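Local atomic coordinates of Phi class glutathione transferase GSTF1 (Populus tremula x Populus tremuloides, PDB entry 4RI6), a protein that probably catalyses the transfer of glutathione onto electrophilic compounds, RX, with release of a halide, as part of detoxification in the cytoplasm. Residues I24-P29 and K86-T91; F30-I35 and L209-N214; D116-L121 and G173-N178; D160-A165 and T197-R202. All coordinates share one frame; numbering follows the deposited sequence.

Contact 1. Residues I24-P29 and K86-T91; sequences IEKDVP and KSLYGT. Unlike the reference sequence in segment 86-91: K86 (reference Arg).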
loop_
_atom_site.group_PDB
_atom_site.type_symbol
_atom_site.label_atom_id
_atom_site.label_comp_id
_atom_site.label_asym_id
_atom_site.label_seq_id
_atom_site.Cartn_x
_atom_site.Cartn_y
_atom_site.Cartn_z
ATOM N N ILE A 24 8.017 18.033 6.611
ATOM C CA ILE A 24 7.823 19.163 7.514
ATOM C C ILE A 24 7.651 18.678 8.963
ATOM O O ILE A 24 8.259 19.233 9.877
ATOM C CB ILE A 24 6.624 20.007 7.077
ATOM C CG1 ILE A 24 6.937 20.700 5.747
ATOM C CG2 ILE A 24 6.300 21.049 8.135
ATOM C CD1 ILE A 24 5.718 21.261 5.024
ATOM N N GLU A 25 6.861 17.623 9.163
ATOM C CA GLU A 25 6.762 16.988 10.468
ATOM C C GLU A 25 8.119 16.549 10.974
ATOM O O GLU A 25 8.407 16.655 12.169
ATOM C CB GLU A 25 5.827 15.778 10.408
ATOM C CG GLU A 25 4.345 16.135 10.285
ATOM C CD GLU A 25 3.683 16.551 11.603
ATOM O OE1 GLU A 25 4.178 16.181 12.689
ATOM O OE2 GLU A 25 2.641 17.238 11.541
ATOM N N LYS A 26 8.954 16.039 10.068
ATOM C CA LYS A 26 10.260 15.532 10.473
ATOM C C LYS A 26 11.347 16.596 10.495
ATOM O O LYS A 26 12.497 16.274 10.788
ATOM C CB LYS A 26 10.687 14.385 9.552
ATOM C CG LYS A 26 9.775 13.181 9.690
ATOM C CD LYS A 26 9.732 12.618 11.111
ATOM C CE LYS A 26 11.108 12.266 11.661
ATOM N NZ LYS A 26 11.046 11.604 13.000
ATOM N N ASP A 27 10.983 17.848 10.202
ATOM C CA ASP A 27 11.920 18.970 10.240
ATOM C C ASP A 27 13.074 18.735 9.267
ATOM O O ASP A 27 14.211 19.072 9.558
ATOM C CB ASP A 27 12.436 19.157 11.679
ATOM C CG ASP A 27 13.263 20.415 11.860
ATOM O OD1 ASP A 27 13.044 21.396 11.118
ATOM O OD2 ASP A 27 14.146 20.403 12.753
ATOM N N VAL A 28 12.783 18.120 8.124
ATOM C CA VAL A 28 13.813 17.835 7.137
ATOM C C VAL A 28 13.800 18.894 6.055
ATOM O O VAL A 28 12.804 19.040 5.350
ATOM C CB VAL A 28 13.618 16.464 6.505
ATOM C CG1 VAL A 28 14.680 16.213 5.443
ATOM C CG2 VAL A 28 13.675 15.404 7.580
ATOM N N PRO A 29 14.904 19.639 5.916
ATOM C CA PRO A 29 14.906 20.615 4.828
ATOM C C PRO A 29 14.900 19.928 3.482
ATOM O O PRO A 29 15.445 18.834 3.361
ATOM C CB PRO A 29 16.211 21.387 5.042
ATOM C CG PRO A 29 16.605 21.116 6.480
ATOM C CD PRO A 29 16.129 19.712 6.727
ATOM N N LYS A 86 9.343 12.798 16.565
ATOM C CA LYS A 86 9.964 11.486 16.715
ATOM C C LYS A 86 8.965 10.335 16.650
ATOM O O LYS A 86 9.328 9.216 16.281
ATOM C CB LYS A 86 10.729 11.405 18.033
ATOM C CG LYS A 86 11.810 12.457 18.165
ATOM C CD LYS A 86 12.777 12.129 19.276
ATOM C CE LYS A 86 13.743 13.266 19.513
ATOM N NZ LYS A 86 14.804 12.890 20.483
ATOM N N SER A 87 7.712 10.592 17.014
ATOM C CA SER A 87 6.736 9.518 17.137
ATOM C C SER A 87 5.917 9.301 15.868
ATOM O O SER A 87 5.004 8.479 15.874
ATOM C CB SER A 87 5.774 9.799 18.288
ATOM O OG SER A 87 4.804 10.754 17.890
ATOM N N LEU A 88 6.236 10.012 14.787
ATOM C CA LEU A 88 5.343 10.035 13.622
ATOM C C LEU A 88 5.042 8.631 13.095
ATOM O O LEU A 88 3.905 8.339 12.712
ATOM C CB LEU A 88 5.933 10.912 12.508
ATOM C CG LEU A 88 5.054 11.110 11.263
ATOM C CD1 LEU A 88 3.728 11.821 11.593
ATOM C CD2 LEU A 88 5.805 11.888 10.196
ATOM N N TYR A 89 6.051 7.766 13.080
ATOM C CA TYR A 89 5.867 6.378 12.640
ATOM C C TYR A 89 6.298 5.447 13.774
ATOM O O TYR A 89 6.895 4.387 13.560
ATOM C CB TYR A 89 6.646 6.109 11.345
ATOM C CG TYR A 89 5.903 5.276 10.300
ATOM C CD1 TYR A 89 5.324 4.052 10.618
ATOM C CD2 TYR A 89 5.805 5.716 8.984
ATOM C CE1 TYR A 89 4.667 3.300 9.656
ATOM C CE2 TYR A 89 5.135 4.984 8.026
ATOM C CZ TYR A 89 4.582 3.773 8.352
ATOM O OH TYR A 89 3.943 3.054 7.363
ATOM N N GLY A 90 5.958 5.856 14.992
ATOM C CA GLY A 90 6.287 5.098 16.186
ATOM C C GLY A 90 7.731 5.251 16.624
ATOM O O GLY A 90 8.514 5.964 15.994
ATOM N N THR A 91 8.086 4.556 17.702
ATOM C CA THR A 91 9.437 4.622 18.252
ATOM C C THR A 91 10.026 3.253 18.521
ATOM O O THR A 91 11.130 3.144 19.055
ATOM C CB THR A 91 9.455 5.399 19.564
ATOM O OG1 THR A 91 8.644 4.704 20.523
ATOM C CG2 THR A 91 8.920 6.803 19.346
#
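The isobutyl group of L88 overlaps two neighbouring side chains at the end of helix 14-25, E25 at its root and K26 farther out along its chain: its methyl CD2 lies 3.9 Å from E25 CB and 4.1 Å from K26 CD. It reaches both because chi1 is -176°, which puts CG opposite the backbone N. Both acid and lysine thus offer carbon to the leucine while their charged ends go to polar partners. K26 is bent twice along its chain and passes L88 obliquely, bringing NZ to 3.9 Å from K86 CA. There its ammonium is bound by the carbonyl oxygens of K83 and N85, so backbone carbonyls meet the buried charge. The carboxylate of E25 has three polar partners: OE1 accepts from the side-chain amide ND2 of N85, and OE2 meets R202 NE in a salt bridge and also S204 OG. K86, an arginine in the reference sequence, directs its CB away from the helix and its NZ makes a salt bridge with D82. The helix finishes in a Schellman motif at D27, whose positive phi, 60°, turns the chain out while D27 N bonds I24 O at 3.1 Å. The contact therefore ties the last turn of helix 14-25, just before strand 30-33, to the linker between helices 69-79 and 93-122; helix 69-79 backs it through I76 and C77, and helix 203-214 lies against I24.

Contact 2. Residues F30-I35 and L209-N214; sequences FHLIPI and LEMRKN. Unlike the reference sequence in segment 30-35: I33 (reference Val).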
loop_
_atom_site.group_PDB
_atom_site.type_symbol
_atom_site.label_atom_id
_atom_site.label_comp_id
_atom_site.label_asym_id
_atom_site.label_seq_id
_atom_site.Cartn_x
_atom_site.Cartn_y
_atom_site.Cartn_z
ATOM N N PHE A 30 14.282 20.555 2.490
ATOM C CA PHE A 30 14.150 19.937 1.189
ATOM C C PHE A 30 14.161 20.998 0.103
ATOM O O PHE A 30 13.945 22.183 0.363
ATOM C CB PHE A 30 12.864 19.090 1.102
ATOM C CG PHE A 30 11.604 19.892 1.269
ATOM C CD1 PHE A 30 11.008 20.501 0.178
ATOM C CD2 PHE A 30 11.026 20.032 2.512
ATOM C CE1 PHE A 30 9.858 21.253 0.326
ATOM C CE2 PHE A 30 9.878 20.769 2.670
ATOM C CZ PHE A 30 9.293 21.383 1.573
ATOM N N HIS A 31 14.452 20.549 -1.109
ATOM C CA HIS A 31 14.354 21.351 -2.312
ATOM C C HIS A 31 13.344 20.684 -3.224
ATOM O O HIS A 31 13.453 19.500 -3.511
ATOM C CB HIS A 31 15.722 21.477 -2.994
ATOM C CG HIS A 31 15.678 22.151 -4.330
ATOM N ND1 HIS A 31 15.263 23.457 -4.492
ATOM C CD2 HIS A 31 16.024 21.711 -5.563
ATOM C CE1 HIS A 31 15.338 23.786 -5.769
ATOM N NE2 HIS A 31 15.800 22.745 -6.441
ATOM N N LEU A 32 12.356 21.444 -3.667
ATOM C CA LEU A 32 11.262 20.913 -4.466
ATOM C C LEU A 32 11.412 21.302 -5.923
ATOM O O LEU A 32 11.433 22.506 -6.266
ATOM C CB LEU A 32 9.918 21.417 -3.927
ATOM C CG LEU A 32 8.641 20.838 -4.551
ATOM C CD1 LEU A 32 8.472 19.336 -4.301
ATOM C CD2 LEU A 32 7.433 21.619 -4.042
ATOM N N ILE A 33 11.524 20.277 -6.768
ATOM C CA ILE A 33 11.689 20.450 -8.205
ATOM C C ILE A 33 10.354 20.303 -8.913
ATOM O O ILE A 33 9.723 19.241 -8.858
ATOM C CB ILE A 33 12.712 19.434 -8.784
ATOM C CG1 ILE A 33 14.125 19.796 -8.326
ATOM C CG2 ILE A 33 12.687 19.430 -10.318
ATOM C CD1 ILE A 33 15.162 18.745 -8.672
ATOM N N PRO A 34 9.917 21.362 -9.616
ATOM C CA PRO A 34 8.587 21.326 -10.231
ATOM C C PRO A 34 8.479 20.347 -11.392
ATOM O O PRO A 34 9.417 20.189 -12.179
ATOM C CB PRO A 34 8.394 22.766 -10.720
ATOM C CG PRO A 34 9.777 23.211 -11.035
ATOM C CD PRO A 34 10.653 22.587 -9.985
ATOM N N ILE A 35 7.332 19.674 -11.455
ATOM C CA ILE A 35 6.937 18.842 -12.592
ATOM C C ILE A 35 5.487 19.176 -12.974
ATOM O O ILE A 35 4.582 18.940 -12.164
ATOM C CB ILE A 35 7.024 17.322 -12.252
ATOM C CG1 ILE A 35 8.417 16.922 -11.741
ATOM C CG2 ILE A 35 6.612 16.496 -13.443
ATOM C CD1 ILE A 35 9.503 16.873 -12.801
ATOM N N LEU A 209 -0.668 23.279 2.288
ATOM C CA LEU A 209 -1.724 23.958 1.549
ATOM C C LEU A 209 -1.290 25.354 1.101
ATOM O O LEU A 209 -1.637 25.807 0.005
ATOM C CB LEU A 209 -2.987 24.057 2.390
ATOM C CG LEU A 209 -3.674 22.741 2.702
ATOM C CD1 LEU A 209 -4.875 23.009 3.566
ATOM C CD2 LEU A 209 -4.090 22.013 1.436
ATOM N N GLU A 210 -0.520 26.045 1.921
ATOM C CA GLU A 210 -0.073 27.364 1.495
ATOM C C GLU A 210 0.960 27.235 0.372
ATOM O O GLU A 210 0.962 28.037 -0.564
ATOM C CB GLU A 210 0.498 28.166 2.664
ATOM C CG GLU A 210 0.860 29.628 2.309
ATOM C CD GLU A 210 -0.331 30.502 1.854
ATOM O OE1 GLU A 210 -1.511 30.180 2.152
ATOM O OE2 GLU A 210 -0.072 31.534 1.190
ATOM N N MET A 211 1.809 26.214 0.445
ATOM C CA MET A 211 2.788 25.998 -0.621
ATOM C C MET A 211 2.048 25.826 -1.928
ATOM O O MET A 211 2.457 26.348 -2.965
ATOM C CB MET A 211 3.664 24.775 -0.381
ATOM C CG MET A 211 4.687 24.910 0.722
ATOM S SD MET A 211 5.537 23.346 1.016
ATOM C CE MET A 211 6.484 23.212 -0.496
ATOM N N ARG A 212 0.943 25.100 -1.858
ATOM C CA ARG A 212 0.162 24.788 -3.029
ATOM C C ARG A 212 -0.527 26.029 -3.567
ATOM O O ARG A 212 -0.544 26.286 -4.778
ATOM C CB ARG A 212 -0.850 23.696 -2.670
ATOM C CG ARG A 212 -1.547 23.082 -3.826
ATOM C CD ARG A 212 -2.723 22.289 -3.341
ATOM N NE ARG A 212 -2.340 21.027 -2.718
ATOM C CZ ARG A 212 -3.200 20.270 -2.056
ATOM N NH1 ARG A 212 -4.455 20.683 -1.916
ATOM N NH2 ARG A 212 -2.809 19.121 -1.527
ATOM N N LYS A 213 -1.069 26.825 -2.655
ATOM C CA LYS A 213 -1.799 28.011 -3.051
ATOM C C LYS A 213 -0.880 28.981 -3.776
ATOM O O LYS A 213 -1.324 29.680 -4.686
ATOM C CB LYS A 213 -2.440 28.679 -1.833
ATOM C CG LYS A 213 -3.536 29.660 -2.193
ATOM C CD LYS A 213 -4.389 29.971 -0.989
ATOM C CE LYS A 213 -5.354 31.122 -1.278
ATOM N NZ LYS A 213 -6.051 31.568 -0.045
ATOM N N ASN A 214 0.397 28.987 -3.389
ATOM C CA ASN A 214 1.392 29.917 -3.937
ATOM C C ASN A 214 2.235 29.345 -5.074
ATOM O O ASN A 214 2.955 30.078 -5.753
ATOM C CB ASN A 214 2.327 30.382 -2.823
ATOM C CG ASN A 214 1.597 31.121 -1.722
ATOM O OD1 ASN A 214 0.585 31.781 -1.966
ATOM N ND2 ASN A 214 2.111 31.023 -0.503
#
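Strand 30-33 runs extended past the last turns of helix 203-214 at a wide spacing, the nearest alpha carbons, L32 CA and M211 CA, being 10.6 Å apart. The strand completes the beta-alpha-beta crossover of the thioredoxin-like domain: strand 5-8, helix 14-25, then 30-33, which pairs with 5-8 in parallel and forms one edge of the sheet in this chain. Helix 203-214, the last of the chain, here packs against that edge strand at a partly exposed place. The alternation of the strand puts F30 and L32 on the same side, both sending CB toward the helix. Such a gap suits methionine, whose long unbranched thioether spans it. The chain of M211 is extended to the sulfur and then bends at chi3, 69°, which delivers the methyl CE to both strand side chains. CE arrives at the rim of the F30 ring, in the ring plane, 3.9 Å from F30 CZ, and lies 4.0 Å from L32 CD2. The F30 ring also touches L20 and L23 of helix 14-25, and M211 meets L20 as well, so helix 14-25 touches both partners. L32 rests on I7 and P11, and its side chain is about 8 Å from that of V56, a glutathione-binding residue. R212 adds a polar tie, with NE bonded to P11 O and NH2 to S17 OG. Within the helix, N214 ND2 bonds E210 OE2 at 2.8 Å, tilted 33° out of the carboxylate plane.

Contact 3. Residues D116-L121 and G173-N178; sequences DLVHDL and GDYLVN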
loop_
_atom_site.group_PDB
_atom_site.type_symbol
_atom_site.label_atom_id
_atom_site.label_comp_id
_atom_site.label_asym_id
_atom_site.label_seq_id
_atom_site.Cartn_x
_atom_site.Cartn_y
_atom_site.Cartn_z
ATOM N N ASP A 116 -9.955 8.003 -6.454
ATOM C CA ASP A 116 -10.703 8.005 -7.708
ATOM C C ASP A 116 -11.724 9.141 -7.738
ATOM O O ASP A 116 -11.951 9.742 -8.785
ATOM C CB ASP A 116 -11.412 6.669 -7.930
ATOM C CG ASP A 116 -10.459 5.544 -8.235
ATOM O OD1 ASP A 116 -9.267 5.813 -8.517
ATOM O OD2 ASP A 116 -10.915 4.380 -8.192
ATOM N N LEU A 117 -12.374 9.399 -6.600
ATOM C CA LEU A 117 -13.268 10.546 -6.502
ATOM C C LEU A 117 -12.509 11.856 -6.747
ATOM O O LEU A 117 -12.949 12.691 -7.535
ATOM C CB LEU A 117 -13.953 10.569 -5.132
ATOM C CG LEU A 117 -15.073 9.555 -4.912
ATOM C CD1 LEU A 117 -15.432 9.522 -3.423
ATOM C CD2 LEU A 117 -16.289 9.918 -5.768
ATOM N N VAL A 118 -11.378 12.033 -6.076
ATOM C CA VAL A 118 -10.580 13.245 -6.270
ATOM C C VAL A 118 -10.205 13.407 -7.733
ATOM O O VAL A 118 -10.317 14.512 -8.295
ATOM C CB VAL A 118 -9.316 13.240 -5.381
ATOM C CG1 VAL A 118 -8.354 14.361 -5.782
ATOM C CG2 VAL A 118 -9.712 13.373 -3.931
ATOM N N HIS A 119 -9.772 12.320 -8.366
ATOM C CA HIS A 119 -9.369 12.415 -9.753
ATOM C C HIS A 119 -10.547 12.768 -10.661
ATOM O O HIS A 119 -10.460 13.685 -11.468
ATOM C CB HIS A 119 -8.724 11.124 -10.246
ATOM C CG HIS A 119 -8.305 11.226 -11.668
ATOM N ND1 HIS A 119 -9.089 10.786 -12.708
ATOM C CD2 HIS A 119 -7.243 11.847 -12.227
ATOM C CE1 HIS A 119 -8.486 11.058 -13.850
ATOM N NE2 HIS A 119 -7.368 11.710 -13.586
ATOM N N ASP A 120 -11.666 12.069 -10.516
ATOM C CA ASP A 120 -12.772 12.274 -11.440
ATOM C C ASP A 120 -13.408 13.646 -11.275
ATOM O O ASP A 120 -13.859 14.235 -12.252
ATOM C CB ASP A 120 -13.817 11.185 -11.268
ATOM C CG ASP A 120 -13.326 9.833 -11.764
ATOM O OD1 ASP A 120 -12.289 9.784 -12.473
ATOM O OD2 ASP A 120 -13.970 8.815 -11.454
ATOM N N LEU A 121 -13.423 14.156 -10.044
ATOM C CA LEU A 121 -14.066 15.432 -9.765
ATOM C C LEU A 121 -13.184 16.656 -9.948
ATOM O O LEU A 121 -13.712 17.744 -10.176
ATOM C CB LEU A 121 -14.607 15.457 -8.335
ATOM C CG LEU A 121 -15.702 14.448 -8.035
ATOM C CD1 LEU A 121 -15.935 14.372 -6.556
ATOM C CD2 LEU A 121 -16.964 14.873 -8.750
ATOM N N GLY A 173 -8.431 13.369 1.628
ATOM C CA GLY A 173 -9.451 13.911 2.499
ATOM C C GLY A 173 -9.644 15.398 2.288
ATOM O O GLY A 173 -10.776 15.885 2.184
ATOM N N ASP A 174 -8.543 16.135 2.178
ATOM C CA ASP A 174 -8.638 17.587 2.127
ATOM C C ASP A 174 -9.274 18.009 0.812
ATOM O O ASP A 174 -10.092 18.930 0.780
ATOM C CB ASP A 174 -7.252 18.242 2.305
ATOM C CG ASP A 174 -7.346 19.722 2.705
ATOM O OD1 ASP A 174 -7.608 20.541 1.820
ATOM O OD2 ASP A 174 -7.195 20.071 3.901
ATOM N N TYR A 175 -8.937 17.326 -0.280
ATOM C CA TYR A 175 -9.556 17.693 -1.545
ATOM C C TYR A 175 -11.056 17.406 -1.510
ATOM O O TYR A 175 -11.857 18.211 -1.989
ATOM C CB TYR A 175 -8.902 16.955 -2.712
ATOM C CG TYR A 175 -7.730 17.674 -3.363
ATOM C CD1 TYR A 175 -7.869 18.939 -3.904
ATOM C CD2 TYR A 175 -6.490 17.053 -3.473
ATOM C CE1 TYR A 175 -6.790 19.571 -4.514
ATOM C CE2 TYR A 175 -5.414 17.676 -4.079
ATOM C CZ TYR A 175 -5.576 18.940 -4.605
ATOM O OH TYR A 175 -4.534 19.595 -5.229
ATOM N N LEU A 176 -11.451 16.270 -0.949
ATOM C CA LEU A 176 -12.875 15.961 -0.891
ATOM C C LEU A 176 -13.613 16.961 -0.002
ATOM O O LEU A 176 -14.667 17.468 -0.385
ATOM C CB LEU A 176 -13.107 14.527 -0.391
ATOM C CG LEU A 176 -12.646 13.471 -1.401
ATOM C CD1 LEU A 176 -12.758 12.081 -0.816
ATOM C CD2 LEU A 176 -13.440 13.578 -2.728
ATOM N N VAL A 177 -13.061 17.266 1.168
ATOM C CA VAL A 177 -13.753 18.158 2.104
ATOM C C VAL A 177 -13.847 19.590 1.582
ATOM O O VAL A 177 -14.881 20.239 1.728
ATOM C CB VAL A 177 -13.069 18.146 3.500
ATOM C CG1 VAL A 177 -13.636 19.203 4.416
ATOM C CG2 VAL A 177 -13.254 16.794 4.156
ATOM N N ASN A 178 -12.773 20.088 0.978
ATOM C CA ASN A 178 -12.672 21.522 0.711
ATOM C C ASN A 178 -12.855 21.906 -0.737
ATOM O O ASN A 178 -13.026 23.090 -1.038
ATOM C CB ASN A 178 -11.329 22.040 1.195
ATOM C CG ASN A 178 -11.164 21.894 2.676
ATOM O OD1 ASN A 178 -10.223 21.261 3.143
ATOM N ND2 ASN A 178 -12.096 22.449 3.428
#
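V118 meets both Y175 and L176, the central touch between two helices of the all-helical C-terminal domain. Its CG2 lies 3.9 Å from Y175 CB and equally 3.9 Å from L176 CG, while CG1 comes 4.0 Å from Y175 CD2, obliquely to the ring. Next to it, L176 CD2 packs 3.9 Å from L117 CB. A branched valine suits the place: with CG1 anti to the backbone N (chi1 169°), that methyl lies against Y175 and CG2 reaches both neighbours. If V118 were an alanine, both methyls would be lost, and Y175 and L176 would probably face a gap and be freer to shift. The axes of 116-121 and 173-178 cross at 53° and come within 9.6 Å, and V118 CA and L176 CA are the closest pair of alpha carbons, 6.4 Å apart. Farther out, L140 of helix 130-150 backs L176, and F123 meets the Y175 ring edge-to-face. R212 of helix 203-214 also lies on Y175, whose side chain is about 7 Å from bound glutathione at the nearest atoms. The buried phenol is satisfied as well: Y175 OH bonds the carbonyl oxygen of L12, next to the glutathione-binding S13.

Contact 4. Residues D160-A165 and T197-R202; sequences DEFSFA and TEISNR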
loop_
_atom_site.group_PDB
_atom_site.type_symbol
_atom_site.label_atom_id
_atom_site.label_comp_id
_atom_site.label_asym_id
_atom_site.label_seq_id
_atom_site.Cartn_x
_atom_site.Cartn_y
_atom_site.Cartn_z
ATOM N N ASP A 160 -3.345 7.288 20.565
ATOM C CA ASP A 160 -3.539 8.564 21.265
ATOM C C ASP A 160 -2.664 9.679 20.704
ATOM O O ASP A 160 -2.629 10.786 21.229
ATOM C CB ASP A 160 -3.293 8.400 22.781
ATOM C CG ASP A 160 -1.906 7.909 23.116
ATOM O OD1 ASP A 160 -1.061 7.829 22.211
ATOM O OD2 ASP A 160 -1.652 7.607 24.301
ATOM N N GLU A 161 -1.975 9.393 19.607
ATOM C CA GLU A 161 -0.985 10.299 19.065
ATOM C C GLU A 161 -1.128 10.368 17.547
ATOM O O GLU A 161 -1.334 9.347 16.914
ATOM C CB GLU A 161 0.410 9.796 19.449
ATOM C CG GLU A 161 1.468 10.857 19.597
ATOM C CD GLU A 161 2.765 10.312 20.204
ATOM O OE1 GLU A 161 2.778 9.165 20.717
ATOM O OE2 GLU A 161 3.779 11.042 20.169
ATOM N N PHE A 162 -1.051 11.566 16.983
ATOM C CA PHE A 162 -0.995 11.737 15.525
ATOM C C PHE A 162 0.099 10.845 14.961
ATOM O O PHE A 162 1.194 10.784 15.515
ATOM C CB PHE A 162 -0.739 13.202 15.152
ATOM C CG PHE A 162 -0.664 13.469 13.661
ATOM C CD1 PHE A 162 -1.813 13.560 12.896
ATOM C CD2 PHE A 162 0.558 13.697 13.046
ATOM C CE1 PHE A 162 -1.747 13.833 11.540
ATOM C CE2 PHE A 162 0.634 13.967 11.689
ATOM C CZ PHE A 162 -0.521 14.036 10.934
ATOM N N SER A 163 -0.190 10.153 13.868
ATOM C CA SER A 163 0.816 9.300 13.250
ATOM C C SER A 163 0.795 9.441 11.755
ATOM O O SER A 163 -0.087 10.094 11.186
ATOM C CB SER A 163 0.596 7.830 13.610
ATOM O OG SER A 163 -0.432 7.252 12.835
ATOM N N PHE A 164 1.751 8.782 11.110
ATOM C CA PHE A 164 1.753 8.748 9.663
ATOM C C PHE A 164 0.451 8.173 9.103
ATOM O O PHE A 164 0.037 8.519 7.995
ATOM C CB PHE A 164 2.956 7.943 9.135
ATOM C CG PHE A 164 3.076 8.013 7.656
ATOM C CD1 PHE A 164 3.479 9.189 7.055
ATOM C CD2 PHE A 164 2.694 6.956 6.849
ATOM C CE1 PHE A 164 3.529 9.305 5.708
ATOM C CE2 PHE A 164 2.760 7.070 5.484
ATOM C CZ PHE A 164 3.184 8.245 4.916
ATOM N N ALA A 165 -0.206 7.293 9.853
ATOM C CA ALA A 165 -1.484 6.764 9.388
ATOM C C ALA A 165 -2.475 7.891 9.163
ATOM O O ALA A 165 -3.153 7.926 8.141
ATOM C CB ALA A 165 -2.040 5.759 10.352
ATOM N N THR A 197 -10.851 17.452 11.792
ATOM C CA THR A 197 -10.566 18.789 12.274
ATOM C C THR A 197 -9.192 18.823 12.920
ATOM O O THR A 197 -8.406 19.719 12.652
ATOM C CB THR A 197 -11.643 19.245 13.263
ATOM O OG1 THR A 197 -12.917 19.257 12.611
ATOM C CG2 THR A 197 -11.367 20.625 13.757
ATOM N N GLU A 198 -8.876 17.836 13.752
ATOM C CA GLU A 198 -7.577 17.851 14.418
ATOM C C GLU A 198 -6.432 17.699 13.445
ATOM O O GLU A 198 -5.444 18.407 13.538
ATOM C CB GLU A 198 -7.467 16.751 15.478
ATOM C CG GLU A 198 -8.427 16.902 16.646
ATOM C CD GLU A 198 -7.796 16.451 17.939
ATOM O OE1 GLU A 198 -8.281 15.467 18.552
ATOM O OE2 GLU A 198 -6.806 17.100 18.360
ATOM N N ILE A 199 -6.541 16.774 12.504
ATOM C CA ILE A 199 -5.376 16.500 11.675
ATOM C C ILE A 199 -5.201 17.557 10.579
ATOM O O ILE A 199 -4.062 17.899 10.237
ATOM C CB ILE A 199 -5.413 15.065 11.074
ATOM C CG1 ILE A 199 -6.561 14.838 10.087
ATOM C CG2 ILE A 199 -5.440 14.062 12.206
ATOM C CD1 ILE A 199 -6.455 13.478 9.327
ATOM N N SER A 200 -6.296 18.130 10.073
ATOM C CA SER A 200 -6.184 19.076 8.960
ATOM C C SER A 200 -5.741 20.453 9.420
ATOM O O SER A 200 -5.352 21.285 8.600
ATOM C CB SER A 200 -7.506 19.194 8.203
ATOM O OG SER A 200 -8.539 19.764 8.990
ATOM N N ASN A 201 -5.795 20.691 10.727
ATOM C CA ASN A 201 -5.317 21.956 11.273
ATOM C C ASN A 201 -3.908 21.909 11.878
ATOM O O ASN A 201 -3.449 22.896 12.466
ATOM C CB ASN A 201 -6.328 22.484 12.310
ATOM C CG ASN A 201 -7.514 23.129 11.647
ATOM O OD1 ASN A 201 -7.430 24.260 11.150
ATOM N ND2 ASN A 201 -8.608 22.398 11.569
ATOM N N ARG A 202 -3.193 20.808 11.679
ATOM C CA ARG A 202 -1.777 20.784 12.017
ATOM C C ARG A 202 -1.015 21.804 11.174
ATOM O O ARG A 202 -1.332 22.011 10.005
ATOM C CB ARG A 202 -1.203 19.396 11.804
ATOM C CG ARG A 202 -1.828 18.389 12.720
ATOM C CD ARG A 202 -1.179 17.038 12.537
ATOM N NE ARG A 202 0.199 16.974 13.026
ATOM C CZ ARG A 202 0.536 16.741 14.288
ATOM N NH1 ARG A 202 -0.407 16.629 15.214
ATOM N NH2 ARG A 202 1.812 16.640 14.629
#
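With chi1 at 180°, F162 stretches its ring toward the end of helix 190-200, and R202, bent at chi3 to 70°, folds its chain back over that ring. F162 directly precedes S163, the N-cap of helix 164-179. There S163 OG accepts from A165 N at 3.0 Å while S163 N bonds D166 OD2, consistent with the N-capping box (Ser-x-x-Asp) of glutathione transferases. The R202 guanidinium lies flat on one face of the ring, planes 6° apart, in a cation-pi stack with CZ 3.8 Å from the F162 ring centroid. The methylene CD sits almost over that centroid, at 3.3 Å, as a CH-pi contact. An aromatic ring thus accepts carbon and charge on one face, and R202 NE also has its salt bridge to E25 OE2. I199 comes to the edge, its CG2 in the ring plane and 3.7 Å from F162 CD1. A serine in place of F162 is likely to leave the R202 guanidinium held mainly by its polar partners, without the flat support of the ring, and I199 facing a gap. Past I199 the helix end is closed by a side chain: N201 ND2 bonds T197 O at 2.9 Å, in the carbonyl plane and on a lone pair.

How the contacts relate
Contacts 1 and 2 join the thioredoxin-like N-terminal domain to segments that follow it in the chain, whereas contacts 3 and 4 lie wholly in the helical C-terminal domain and share helix 164-179. Along the chain, contacts 1 and 2 alternate their segments, as do 3 and 4; both 3 and 4 are nested inside the loop closed by contact 2. Contacts 1 and 4 are neighbours, centres about 13 Å apart, joined by a probable hydrogen bond from F164 N to L88 O. Contacts 2 and 3, about 19 Å apart between centres, also touch, L209 packing on D174. Helix 203-214 thereby comes back against the N-terminal domain while it also packs on helix 164-179.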